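Local coordinates for protein flavin-dependent monooxygenase, oxygenase subunit HsaA (Mycobacterium tuberculosis, PDB 3AFF) that probably hydroxylates the phenolic ring of a cholesterol-derived secosteroid to a catechol, using reduced flavin and molecular oxygen, as the oxygenase half of a two-component monooxygenase, at residues L13-D17 against E70-L75; L20-R24 against R74-C79; R162-F166 against E384-P388; R319-R323 against G390-V394. All blocks are in the same frame, centred on the assembly; numbering follows the deposited sequence. Where two conformers were deposited one is given.

Contact 1 of 4, residues L13-D17 against E70-L75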
loop_
_atom_site.group_PDB
_atom_site.type_symbol
_atom_site.label_atom_id
_atom_site.label_comp_id
_atom_site.label_asym_id
_atom_site.label_seq_id
_atom_site.Cartn_x
_atom_site.Cartn_y
_atom_site.Cartn_z
ATOM N N LEU A 13 -43.204 -15.833 18.835
ATOM C CA LEU A 13 -41.790 -15.527 19.219
ATOM C C LEU A 13 -41.647 -15.405 20.764
ATOM O O LEU A 13 -40.786 -16.044 21.405
ATOM C CB LEU A 13 -41.338 -14.242 18.482
ATOM C CG LEU A 13 -40.010 -14.115 17.720
ATOM C CD1 LEU A 13 -39.399 -15.451 17.320
ATOM C CD2 LEU A 13 -40.089 -13.189 16.518
ATOM N N ALA A 14 -42.553 -14.609 21.357
ATOM C CA ALA A 14 -42.694 -14.467 22.821
ATOM C C ALA A 14 -42.777 -15.799 23.569
ATOM O O ALA A 14 -42.083 -15.991 24.554
ATOM C CB ALA A 14 -43.935 -13.599 23.135
ATOM N N ALA A 15 -43.610 -16.718 23.052
ATOM C CA ALA A 15 -43.793 -18.058 23.594
ATOM C C ALA A 15 -42.603 -19.016 23.424
ATOM O O ALA A 15 -42.383 -19.902 24.239
ATOM C CB ALA A 15 -45.070 -18.670 23.008
ATOM N N ILE A 16 -41.862 -18.862 22.341
ATOM C CA ILE A 16 -40.576 -19.562 22.159
ATOM C C ILE A 16 -39.570 -19.151 23.257
ATOM O O ILE A 16 -38.881 -19.990 23.852
ATOM C CB ILE A 16 -40.039 -19.325 20.696
ATOM C CG1 ILE A 16 -40.798 -20.268 19.732
ATOM C CG2 ILE A 16 -38.557 -19.583 20.617
ATOM C CD1 ILE A 16 -40.853 -19.817 18.294
ATOM N N ASP A 17 -39.531 -17.863 23.557
ATOM C CA ASP A 17 -38.763 -17.406 24.683
ATOM C C ASP A 17 -39.075 -18.162 25.980
ATOM O O ASP A 17 -38.166 -18.591 26.688
ATOM C CB ASP A 17 -39.005 -15.927 24.858
ATOM C CG ASP A 17 -37.940 -15.092 24.199
ATOM O OD1 ASP A 17 -37.063 -15.649 23.456
ATOM O OD2 ASP A 17 -37.962 -13.863 24.442
ATOM N N GLU A 70 -35.196 -15.453 13.184
ATOM C CA GLU A 70 -34.948 -15.044 14.569
ATOM C C GLU A 70 -35.348 -16.093 15.596
ATOM O O GLU A 70 -34.606 -16.402 16.518
ATOM C CB GLU A 70 -35.683 -13.688 14.863
ATOM C CG GLU A 70 -35.758 -13.322 16.333
ATOM C CD GLU A 70 -34.368 -13.022 16.931
ATOM O OE1 GLU A 70 -34.225 -13.136 18.206
ATOM O OE2 GLU A 70 -33.428 -12.731 16.107
ATOM N N ALA A 71 -36.562 -16.627 15.435
ATOM C CA ALA A 71 -36.995 -17.816 16.143
ATOM C C ALA A 71 -36.007 -18.979 16.147
ATOM O O ALA A 71 -35.746 -19.589 17.217
ATOM C CB ALA A 71 -38.396 -18.270 15.549
ATOM N N THR A 72 -35.466 -19.336 14.979
ATOM C CA THR A 72 -34.470 -20.413 14.931
ATOM C C THR A 72 -33.142 -20.052 15.605
ATOM O O THR A 72 -32.440 -20.924 16.137
ATOM C CB THR A 72 -34.187 -20.875 13.459
ATOM O OG1 THR A 72 -33.437 -19.876 12.759
ATOM C CG2 THR A 72 -35.544 -21.114 12.712
ATOM N N ARG A 73 -32.755 -18.780 15.493
ATOM C CA ARG A 73 -31.532 -18.252 16.158
ATOM C C ARG A 73 -31.644 -18.438 17.679
ATOM O O ARG A 73 -30.731 -18.988 18.318
ATOM C CB ARG A 73 -31.322 -16.758 15.798
ATOM C CG ARG A 73 -29.900 -16.208 16.257
ATOM C CD ARG A 73 -29.824 -14.664 16.350
ATOM N NE ARG A 73 -30.827 -14.103 17.259
ATOM C CZ ARG A 73 -30.719 -14.145 18.594
ATOM N NH1 ARG A 73 -29.657 -14.637 19.177
ATOM N NH2 ARG A 73 -31.665 -13.643 19.365
ATOM N N ARG A 74 -32.774 -18.022 18.251
ATOM C CA ARG A 74 -33.063 -18.241 19.695
ATOM C C ARG A 74 -33.023 -19.691 20.104
ATOM O O ARG A 74 -32.317 -20.065 21.073
ATOM C CB ARG A 74 -34.436 -17.672 20.104
ATOM C CG ARG A 74 -34.632 -16.252 19.726
ATOM C CD ARG A 74 -35.974 -15.657 20.310
ATOM N NE ARG A 74 -36.139 -14.282 19.848
ATOM C CZ ARG A 74 -37.136 -13.461 20.196
ATOM N NH1 ARG A 74 -38.081 -13.846 21.040
ATOM N NH2 ARG A 74 -37.183 -12.259 19.658
ATOM N N LEU A 75 -33.745 -20.543 19.384
ATOM C CA LEU A 75 -33.668 -21.965 19.645
ATOM C C LEU A 75 -32.280 -22.519 19.601
ATOM O O LEU A 75 -31.917 -23.356 20.424
ATOM C CB LEU A 75 -34.563 -22.779 18.675
ATOM C CG LEU A 75 -36.069 -22.517 18.857
ATOM C CD1 LEU A 75 -36.982 -22.989 17.615
ATOM C CD2 LEU A 75 -36.542 -23.072 20.186
#
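Leu-13 to Asp-17 and Glu-70 to Leu-75 are turns of two helices running almost exactly parallel, their local axes 10.3 Å apart at closest approach and inclined by only 2°. The gap between them is closed on one side by Arg-74, whose extended chain carries its guanidinium across to the other helix. Leu-13 CG lies over one face of that group, 3.8 Å from Arg-74 CZ, while its CD1 presses closely on Ala-71 CB at 3.5 Å. At the solvent side Asp-17 OD1 forms a salt bridge with Arg-74 NH1 at 3.2 Å, the carboxylate and guanidinium planes turned 29° apart. This pairing of helices 9-33 and 65-76 belongs to the helical N-terminal domain of the acyl-CoA dehydrogenase fold. Glu-70 OE1 meets that guanidinium at its edge, in plane, taking a nearly straight bond from Arg-74 NE (2.8 Å, 174°) through its anti lone pair. The same oxygen is met on its syn side by Arg-73 NH2, and Arg-73 NE reaches Glu-70 OE2, so the network runs through four charged residues. Deeper in, Ile-16 splits its branches: CD1 goes to Ala-71 CB, and CG2 rests 4.1 Å from Leu-75 CD2, with Phe-49 touching Ile-16, Ala-71 and Leu-75.

Contact 2 of 4, residues L20-R24 against R74-C79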
loop_
_atom_site.group_PDB
_atom_site.type_symbol
_atom_site.label_atom_id
_atom_site.label_comp_id
_atom_site.label_asym_id
_atom_site.label_seq_id
_atom_site.Cartn_x
_atom_site.Cartn_y
_atom_site.Cartn_z
ATOM N N LEU A 20 -37.245 -21.546 26.132
ATOM C CA LEU A 20 -35.796 -21.719 26.050
ATOM C C LEU A 20 -35.155 -22.397 27.252
ATOM O O LEU A 20 -34.330 -23.313 27.079
ATOM C CB LEU A 20 -35.060 -20.422 25.643
ATOM C CG LEU A 20 -35.418 -19.767 24.295
ATOM C CD1 LEU A 20 -34.480 -18.638 24.012
ATOM C CD2 LEU A 20 -35.417 -20.739 23.113
ATOM N N PRO A 21 -35.534 -21.989 28.487
ATOM C CA PRO A 21 -34.962 -22.686 29.641
ATOM C C PRO A 21 -35.112 -24.219 29.630
ATOM O O PRO A 21 -34.128 -24.901 29.912
ATOM C CB PRO A 21 -35.696 -22.042 30.823
ATOM C CG PRO A 21 -35.985 -20.671 30.357
ATOM C CD PRO A 21 -36.416 -20.886 28.911
ATOM N N GLU A 22 -36.306 -24.739 29.296
ATOM C CA GLU A 22 -36.594 -26.182 29.192
ATOM C C GLU A 22 -35.796 -26.864 28.086
ATOM O O GLU A 22 -35.362 -28.000 28.242
ATOM C CB GLU A 22 -38.072 -26.431 28.865
ATOM C CG GLU A 22 -39.097 -26.373 30.043
ATOM C CD GLU A 22 -40.611 -26.265 29.569
ATOM O OE1 GLU A 22 -40.897 -25.828 28.406
ATOM O OE2 GLU A 22 -41.507 -26.647 30.384
ATOM N N ILE A 23 -35.663 -26.189 26.944
ATOM C CA ILE A 23 -34.892 -26.729 25.831
ATOM C C ILE A 23 -33.437 -26.795 26.218
ATOM O O ILE A 23 -32.809 -27.807 25.992
ATOM C CB ILE A 23 -35.173 -26.009 24.452
ATOM C CG1 ILE A 23 -36.624 -26.298 24.004
ATOM C CG2 ILE A 23 -34.196 -26.504 23.341
ATOM C CD1 ILE A 23 -37.228 -25.228 23.174
ATOM N N ARG A 24 -32.917 -25.736 26.837
ATOM C CA ARG A 24 -31.507 -25.732 27.290
ATOM C C ARG A 24 -31.180 -26.914 28.212
ATOM O O ARG A 24 -30.143 -27.565 28.052
ATOM C CB ARG A 24 -31.111 -24.384 27.936
ATOM C CG ARG A 24 -29.575 -24.197 28.227
ATOM C CD ARG A 24 -29.281 -23.005 29.161
ATOM N NE ARG A 24 -29.743 -21.712 28.616
ATOM C CZ ARG A 24 -30.656 -20.901 29.176
ATOM N NH1 ARG A 24 -31.014 -19.771 28.552
ATOM N NH2 ARG A 24 -31.226 -21.192 30.357
ATOM N N ARG A 74 -32.774 -18.022 18.251
ATOM C CA ARG A 74 -33.063 -18.241 19.695
ATOM C C ARG A 74 -33.023 -19.691 20.104
ATOM O O ARG A 74 -32.317 -20.065 21.073
ATOM C CB ARG A 74 -34.436 -17.672 20.104
ATOM C CG ARG A 74 -34.632 -16.252 19.726
ATOM C CD ARG A 74 -35.974 -15.657 20.310
ATOM N NE ARG A 74 -36.139 -14.282 19.848
ATOM C CZ ARG A 74 -37.136 -13.461 20.196
ATOM N NH1 ARG A 74 -38.081 -13.846 21.040
ATOM N NH2 ARG A 74 -37.183 -12.259 19.658
ATOM N N LEU A 75 -33.745 -20.543 19.384
ATOM C CA LEU A 75 -33.668 -21.965 19.645
ATOM C C LEU A 75 -32.280 -22.519 19.601
ATOM O O LEU A 75 -31.917 -23.356 20.424
ATOM C CB LEU A 75 -34.563 -22.779 18.675
ATOM C CG LEU A 75 -36.069 -22.517 18.857
ATOM C CD1 LEU A 75 -36.982 -22.989 17.615
ATOM C CD2 LEU A 75 -36.542 -23.072 20.186
ATOM N N ALA A 76 -31.513 -22.139 18.582
ATOM C CA ALA A 76 -30.190 -22.728 18.437
ATOM C C ALA A 76 -29.228 -22.165 19.489
ATOM O O ALA A 76 -28.195 -22.776 19.742
ATOM C CB ALA A 76 -29.635 -22.546 17.067
ATOM N N SER A 77 -29.567 -21.035 20.093
ATOM C CA SER A 77 -28.707 -20.429 21.111
ATOM C C SER A 77 -28.741 -21.221 22.419
ATOM O O SER A 77 -27.901 -21.005 23.293
ATOM C CB SER A 77 -29.095 -18.952 21.321
ATOM O OG SER A 77 -30.327 -18.832 22.043
ATOM N N VAL A 78 -29.706 -22.140 22.537
ATOM C CA VAL A 78 -29.830 -23.051 23.693
ATOM C C VAL A 78 -29.576 -24.515 23.407
ATOM O O VAL A 78 -29.192 -25.253 24.303
ATOM C CB VAL A 78 -31.192 -22.870 24.467
ATOM C CG1 VAL A 78 -31.330 -21.433 24.886
ATOM C CG2 VAL A 78 -32.371 -23.212 23.610
ATOM N N CYS A 79 -29.817 -24.944 22.165
ATOM C CA CYS A 79 -29.641 -26.336 21.759
ATOM C C CYS A 79 -29.517 -26.280 20.246
ATOM O O CYS A 79 -30.511 -25.930 19.534
ATOM C CB CYS A 79 -30.853 -27.212 22.130
ATOM S SG CYS A 79 -30.650 -28.959 21.640
#
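Val-78 fits against one turn of helix 9-33, touching Leu-20, Ile-23 and Arg-24. Its apolar contacts are divided between its two methyls: CG1 meets Leu-20 CB at 3.9 Å, and CG2 meets Ile-23 CG2 at 3.8 Å. With CG2 of Ile-23 anti to the backbone N, that methyl is directed at the chain leaving helix 65-76, where it also packs 3.6 Å from Cys-79 CB. The other branch of Ile-23 ends in CD1, 3.7 Å from Leu-75 CD2, and the same leucine methyl receives Leu-20 CD2 from a second direction. The arginines take part mainly near their backbones: Arg-24 CB lies 3.8 Å from Val-78 CB, its bent chain setting NH1 beside Val-78 CG1, and Arg-74 CB and O meet the methyls of Leu-20, its guanidinium being engaged with Glu-70 and Asp-17. No hydrogen bond passes between the segments. Within the turn, Ser-77 OG donates to Arg-74 O at 2.5 Å, and Leu-75 O accepts from both Val-78 N and Cys-79 N, holding the turn that leads to Cys-79, at the N-cap position of helix 80-96. The fit of branched aliphatic side chains thus joins helix 9-33 to the turn between helices 65-76 and 80-96, while Ser-77 OG and these backbone groups bond within that turn.

Contact 3 of 4, residues R162-F166 against E384-P388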
loop_
_atom_site.group_PDB
_atom_site.type_symbol
_atom_site.label_atom_id
_atom_site.label_comp_id
_atom_site.label_asym_id
_atom_site.label_seq_id
_atom_site.Cartn_x
_atom_site.Cartn_y
_atom_site.Cartn_z
ATOM N N ARG A 162 -32.841 -39.625 -20.648
ATOM C CA ARG A 162 -31.954 -38.506 -20.259
ATOM C C ARG A 162 -32.640 -37.505 -19.286
ATOM O O ARG A 162 -33.861 -37.380 -19.290
ATOM C CB ARG A 162 -31.515 -37.735 -21.506
ATOM C CG ARG A 162 -32.669 -36.895 -22.099
ATOM C CD ARG A 162 -32.202 -35.845 -23.070
ATOM N NE ARG A 162 -31.314 -34.840 -22.478
ATOM C CZ ARG A 162 -30.723 -33.882 -23.188
ATOM N NH1 ARG A 162 -30.933 -33.830 -24.495
ATOM N NH2 ARG A 162 -29.914 -32.998 -22.604
ATOM N N PRO A 163 -31.842 -36.747 -18.471
ATOM C CA PRO A 163 -32.426 -35.655 -17.652
ATOM C C PRO A 163 -33.075 -34.557 -18.455
ATOM O O PRO A 163 -32.526 -34.080 -19.442
ATOM C CB PRO A 163 -31.218 -35.085 -16.888
ATOM C CG PRO A 163 -30.213 -36.223 -16.849
ATOM C CD PRO A 163 -30.392 -36.922 -18.196
ATOM N N VAL A 164 -34.271 -34.160 -18.055
ATOM C CA VAL A 164 -34.970 -33.060 -18.732
ATOM C C VAL A 164 -35.468 -32.012 -17.708
ATOM O O VAL A 164 -36.017 -30.960 -18.098
ATOM C CB VAL A 164 -36.235 -33.609 -19.525
ATOM C CG1 VAL A 164 -35.823 -34.602 -20.611
ATOM C CG2 VAL A 164 -37.205 -34.189 -18.542
ATOM N N ASP A 165 -35.340 -32.301 -16.404
ATOM C CA ASP A 165 -35.806 -31.332 -15.359
ATOM C C ASP A 165 -35.169 -31.737 -14.029
ATOM O O ASP A 165 -34.547 -32.797 -13.938
ATOM C CB ASP A 165 -37.337 -31.427 -15.244
ATOM C CG ASP A 165 -37.987 -30.139 -14.672
ATOM O OD1 ASP A 165 -37.323 -29.248 -14.098
ATOM O OD2 ASP A 165 -39.196 -30.035 -14.812
ATOM N N PHE A 166 -35.342 -30.917 -12.994
ATOM C CA PHE A 166 -34.703 -31.118 -11.680
ATOM C C PHE A 166 -35.592 -30.410 -10.629
ATOM O O PHE A 166 -36.022 -29.250 -10.839
ATOM C CB PHE A 166 -33.282 -30.530 -11.629
ATOM C CG PHE A 166 -32.526 -30.939 -10.411
ATOM C CD1 PHE A 166 -31.575 -31.974 -10.492
ATOM C CD2 PHE A 166 -32.782 -30.354 -9.175
ATOM C CE1 PHE A 166 -30.906 -32.385 -9.336
ATOM C CE2 PHE A 166 -32.140 -30.760 -8.002
ATOM C CZ PHE A 166 -31.185 -31.816 -8.113
ATOM N N GLU A 384 -27.646 -28.077 -17.393
ATOM C CA GLU A 384 -26.981 -29.323 -16.995
ATOM C C GLU A 384 -27.848 -30.081 -16.043
ATOM O O GLU A 384 -28.350 -29.542 -15.059
ATOM C CB GLU A 384 -25.628 -29.063 -16.331
ATOM C CG GLU A 384 -24.559 -28.741 -17.364
ATOM C CD GLU A 384 -24.462 -27.242 -17.693
ATOM O OE1 GLU A 384 -25.387 -26.457 -17.347
ATOM O OE2 GLU A 384 -23.449 -26.852 -18.321
ATOM N N PHE A 385 -28.041 -31.362 -16.340
ATOM C CA PHE A 385 -28.878 -32.233 -15.491
ATOM C C PHE A 385 -30.341 -31.842 -15.238
ATOM O O PHE A 385 -30.927 -32.278 -14.238
ATOM C CB PHE A 385 -28.155 -32.535 -14.174
ATOM C CG PHE A 385 -26.717 -32.884 -14.360
ATOM C CD1 PHE A 385 -26.342 -34.145 -14.863
ATOM C CD2 PHE A 385 -25.714 -31.975 -13.964
ATOM C CE1 PHE A 385 -24.970 -34.451 -15.027
ATOM C CE2 PHE A 385 -24.410 -32.249 -14.101
ATOM C CZ PHE A 385 -23.992 -33.492 -14.633
ATOM N N GLY A 386 -30.932 -31.041 -16.132
ATOM C CA GLY A 386 -32.257 -30.558 -15.962
ATOM C C GLY A 386 -32.388 -29.315 -15.135
ATOM O O GLY A 386 -33.498 -28.800 -14.976
ATOM N N LEU A 387 -31.264 -28.807 -14.626
ATOM C CA LEU A 387 -31.243 -27.657 -13.728
ATOM C C LEU A 387 -31.619 -26.354 -14.472
ATOM O O LEU A 387 -31.435 -26.261 -15.710
ATOM C CB LEU A 387 -29.851 -27.557 -13.071
ATOM C CG LEU A 387 -29.681 -28.491 -11.867
ATOM C CD1 LEU A 387 -28.191 -28.826 -11.558
ATOM C CD2 LEU A 387 -30.416 -27.973 -10.626
ATOM N N PRO A 388 -32.118 -25.333 -13.731
ATOM C CA PRO A 388 -32.379 -24.039 -14.351
ATOM C C PRO A 388 -31.067 -23.267 -14.495
ATOM O O PRO A 388 -30.076 -23.699 -13.948
ATOM C CB PRO A 388 -33.284 -23.334 -13.314
ATOM C CG PRO A 388 -32.974 -24.017 -11.988
ATOM C CD PRO A 388 -32.347 -25.320 -12.263
HETATM O O HOH W 1 -35.492 -27.084 -16.119
#
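Phe-166 and Leu-387 lie side by side and point the same way, so that the leucine methyl CD2 sits over one face of the ring. This CH-pi contact places Leu-387 CD2 3.9 Å from the ring centroid of Phe-166, 26° off the normal and displaced toward the CG side of the rim. The ring's edge is turned to another part of the loop, with Phe-385 O 3.8 Å from Phe-166 CD1 and near the ring plane. Earlier in the strand, Pro-163 CB packs on Phe-385 C at 3.7 Å. Between these groups Gly-386 brings bare backbone close against the strand: its CA is 3.7 Å from that of Asp-165, and its O takes a CA-H...O contact from Asp-165 CA at 3.4 Å. Asp-165 CG stands anti to its own backbone N (chi1 -156°), where OD1 can accept from Phe-166 N and from Ser-209 OG. The Phe-385 ring leads away to stack on Phe-385 of a second subunit. A C-terminal loop is thus laid over strand 162-172 of the central beta domain of an acyl-CoA dehydrogenase-like fold, at a subunit interface and near Tyr-120, a residue inferred to bind FMN.

Contact 4 of 4, residues R319-R323 against G390-V394; sequences RARAR and GDTMV
A bend at chi3 (44°) turns the end of Arg-319 toward the C-terminal residues, and a bend at chi2 (-97°) does the same for Arg-323 one helical turn later. The two guanidinium groups thereby reach backbone oxygens at the end of the chain. Arg-319 NH2 donates at 3.2 Å to Val-394 O, an oxygen of the C-terminal carboxylate. Val-394 O lies in the guanidinium plane, while the donor stands 25° out of the plane of the acceptor group; a weak bond from Arg-319 NE supplements it at the same oxygen. Asp-391 O also lies at the edge of this group, close to Arg-319 NH2, although the modelled separation is too short to be taken literally. At another edge position, water 2 accepts from Arg-319 NH1 at 3.1 Å; its onward link to Asp-391 OD1 is tentative, resting on one of two conformers. Arg-323 NH2 gives a bond of 2.9 Å to Met-393 O, which lies close to the guanidinium plane, and the same nitrogen forms a salt bridge with Glu-374, which probably steadies its position. Between the arginines Val-394 enters as an apolar wedge: its CG1 rests 3.6 Å from Ala-320 CA, and also packs against Arg-323 CG at 3.8 Å. The negative charge of the terminal carboxylate probably favours the approach of Arg-319. The chain terminus is thus fastened to helix 316-342 of the C-terminal helical domain, with helices 233-259 and 286-309 alongside the arginines, helix 210-214 touching Met-393, and His-256 of a third subunit packing on Asp-391.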
loop_
_atom_site.group_PDB
_atom_site.type_symbol
_atom_site.label_atom_id
_atom_site.label_comp_id
_atom_site.label_asym_id
_atom_site.label_seq_id
_atom_site.Cartn_x
_atom_site.Cartn_y
_atom_site.Cartn_z
ATOM N N ARG A 319 -29.727 -10.694 -4.314
ATOM C CA ARG A 319 -29.622 -12.147 -4.089
ATOM C C ARG A 319 -28.149 -12.574 -4.076
ATOM O O ARG A 319 -27.720 -13.368 -3.222
ATOM C CB ARG A 319 -30.408 -12.902 -5.177
ATOM C CG ARG A 319 -31.973 -12.820 -5.075
ATOM C CD ARG A 319 -32.669 -13.070 -6.468
ATOM N NE ARG A 319 -32.008 -14.169 -7.039
ATOM C CZ ARG A 319 -31.662 -14.363 -8.307
ATOM N NH1 ARG A 319 -32.073 -13.625 -9.305
ATOM N NH2 ARG A 319 -30.939 -15.414 -8.543
ATOM N N ALA A 320 -27.385 -12.039 -5.014
ATOM C CA ALA A 320 -25.908 -12.246 -5.027
ATOM C C ALA A 320 -25.144 -11.861 -3.735
ATOM O O ALA A 320 -24.381 -12.654 -3.185
ATOM C CB ALA A 320 -25.297 -11.556 -6.238
ATOM N N ARG A 321 -25.365 -10.654 -3.222
ATOM C CA ARG A 321 -24.876 -10.279 -1.869
ATOM C C ARG A 321 -25.312 -11.282 -0.795
ATOM O O ARG A 321 -24.555 -11.611 0.108
ATOM C CB ARG A 321 -25.466 -8.937 -1.436
ATOM C CG ARG A 321 -24.805 -7.710 -1.983
ATOM C CD ARG A 321 -24.995 -6.428 -1.057
ATOM N NE ARG A 321 -26.357 -6.027 -0.654
ATOM C CZ ARG A 321 -26.877 -6.335 0.541
ATOM N NH1 ARG A 321 -26.123 -7.068 1.360
ATOM N NH2 ARG A 321 -28.113 -5.930 0.934
ATOM N N ALA A 322 -26.572 -11.709 -0.848
ATOM C CA ALA A 322 -27.123 -12.565 0.214
ATOM C C ALA A 322 -26.377 -13.907 0.211
ATOM O O ALA A 322 -26.075 -14.437 1.266
ATOM C CB ALA A 322 -28.701 -12.750 0.051
ATOM N N ARG A 323 -26.028 -14.414 -0.979
ATOM C CA ARG A 323 -25.227 -15.611 -1.093
ATOM C C ARG A 323 -23.815 -15.528 -0.567
ATOM O O ARG A 323 -23.357 -16.447 0.080
ATOM C CB ARG A 323 -25.122 -16.089 -2.540
ATOM C CG ARG A 323 -26.237 -16.990 -2.891
ATOM C CD ARG A 323 -25.919 -18.476 -2.781
ATOM N NE ARG A 323 -27.102 -19.163 -3.310
ATOM C CZ ARG A 323 -27.539 -20.326 -2.881
ATOM N NH1 ARG A 323 -26.882 -20.925 -1.906
ATOM N NH2 ARG A 323 -28.636 -20.892 -3.418
ATOM N N GLY A 390 -28.060 -21.146 -13.752
ATOM C CA GLY A 390 -27.432 -21.006 -12.452
ATOM C C GLY A 390 -27.644 -19.668 -11.768
ATOM O O GLY A 390 -27.712 -19.640 -10.505
ATOM N N ASP A 391 -27.748 -18.575 -12.544
ATOM C CA ASP A 391 -27.999 -17.267 -11.907
ATOM C C ASP A 391 -29.391 -17.196 -11.230
ATOM O O ASP A 391 -29.579 -16.407 -10.299
ATOM C CB ASP A 391 -27.734 -16.080 -12.854
ATOM C CG ASP A 391 -28.605 -16.095 -14.091
ATOM O OD1 ASP A 391 -29.763 -16.550 -14.015
ATOM O OD2 ASP A 391 -28.132 -15.630 -15.160
ATOM N N THR A 392 -30.354 -18.035 -11.664
ATOM C CA THR A 392 -31.686 -18.090 -11.016
ATOM C C THR A 392 -31.626 -18.761 -9.637
ATOM O O THR A 392 -32.501 -18.524 -8.769
ATOM C CB THR A 392 -32.770 -18.793 -11.872
ATOM O OG1 THR A 392 -32.450 -20.183 -11.984
ATOM C CG2 THR A 392 -32.904 -18.204 -13.299
ATOM N N MET A 393 -30.583 -19.556 -9.421
ATOM C CA MET A 393 -30.369 -20.278 -8.171
ATOM C C MET A 393 -29.660 -19.476 -7.077
ATOM O O MET A 393 -29.661 -19.831 -5.877
ATOM C CB MET A 393 -29.601 -21.613 -8.461
ATOM C CG MET A 393 -30.423 -22.662 -9.260
ATOM S SD MET A 393 -31.787 -23.371 -8.286
ATOM C CE MET A 393 -31.011 -24.165 -6.875
ATOM N N VAL A 394 -29.013 -18.389 -7.478
ATOM C CA VAL A 394 -28.189 -17.622 -6.556
ATOM C C VAL A 394 -29.012 -17.039 -5.391
ATOM O O VAL A 394 -30.155 -16.625 -5.679
ATOM C CB VAL A 394 -27.452 -16.486 -7.321
ATOM C CG1 VAL A 394 -26.812 -15.525 -6.350
ATOM C CG2 VAL A 394 -26.396 -17.073 -8.298
HETATM O O HOH W 2 -31.596 -14.659 -12.191
#

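Contacts 1 and 2 are successive levels of one interface, both joining helix 9-33 to helix 65-76 and its following turn; they share Arg-74 and Leu-75, their centres 8 Å apart. Both are partly buried, but charge crosses only contact 1, while contact 2 is aliphatic. Contact 3 is buried, built from backbone, a glycine and an aromatic face on the beta domain, and lies across the chain's centre from the first two, about 38 and 41 Å between centres. Contact 4, nearer the surface, relies on arginine bonds to backbone oxygens and the chain terminus. It meets contact 3 through Pro-388 CG and Met-393 SD, 3.9 Å apart, so the C-terminal chain connects beta domain and helical bundle.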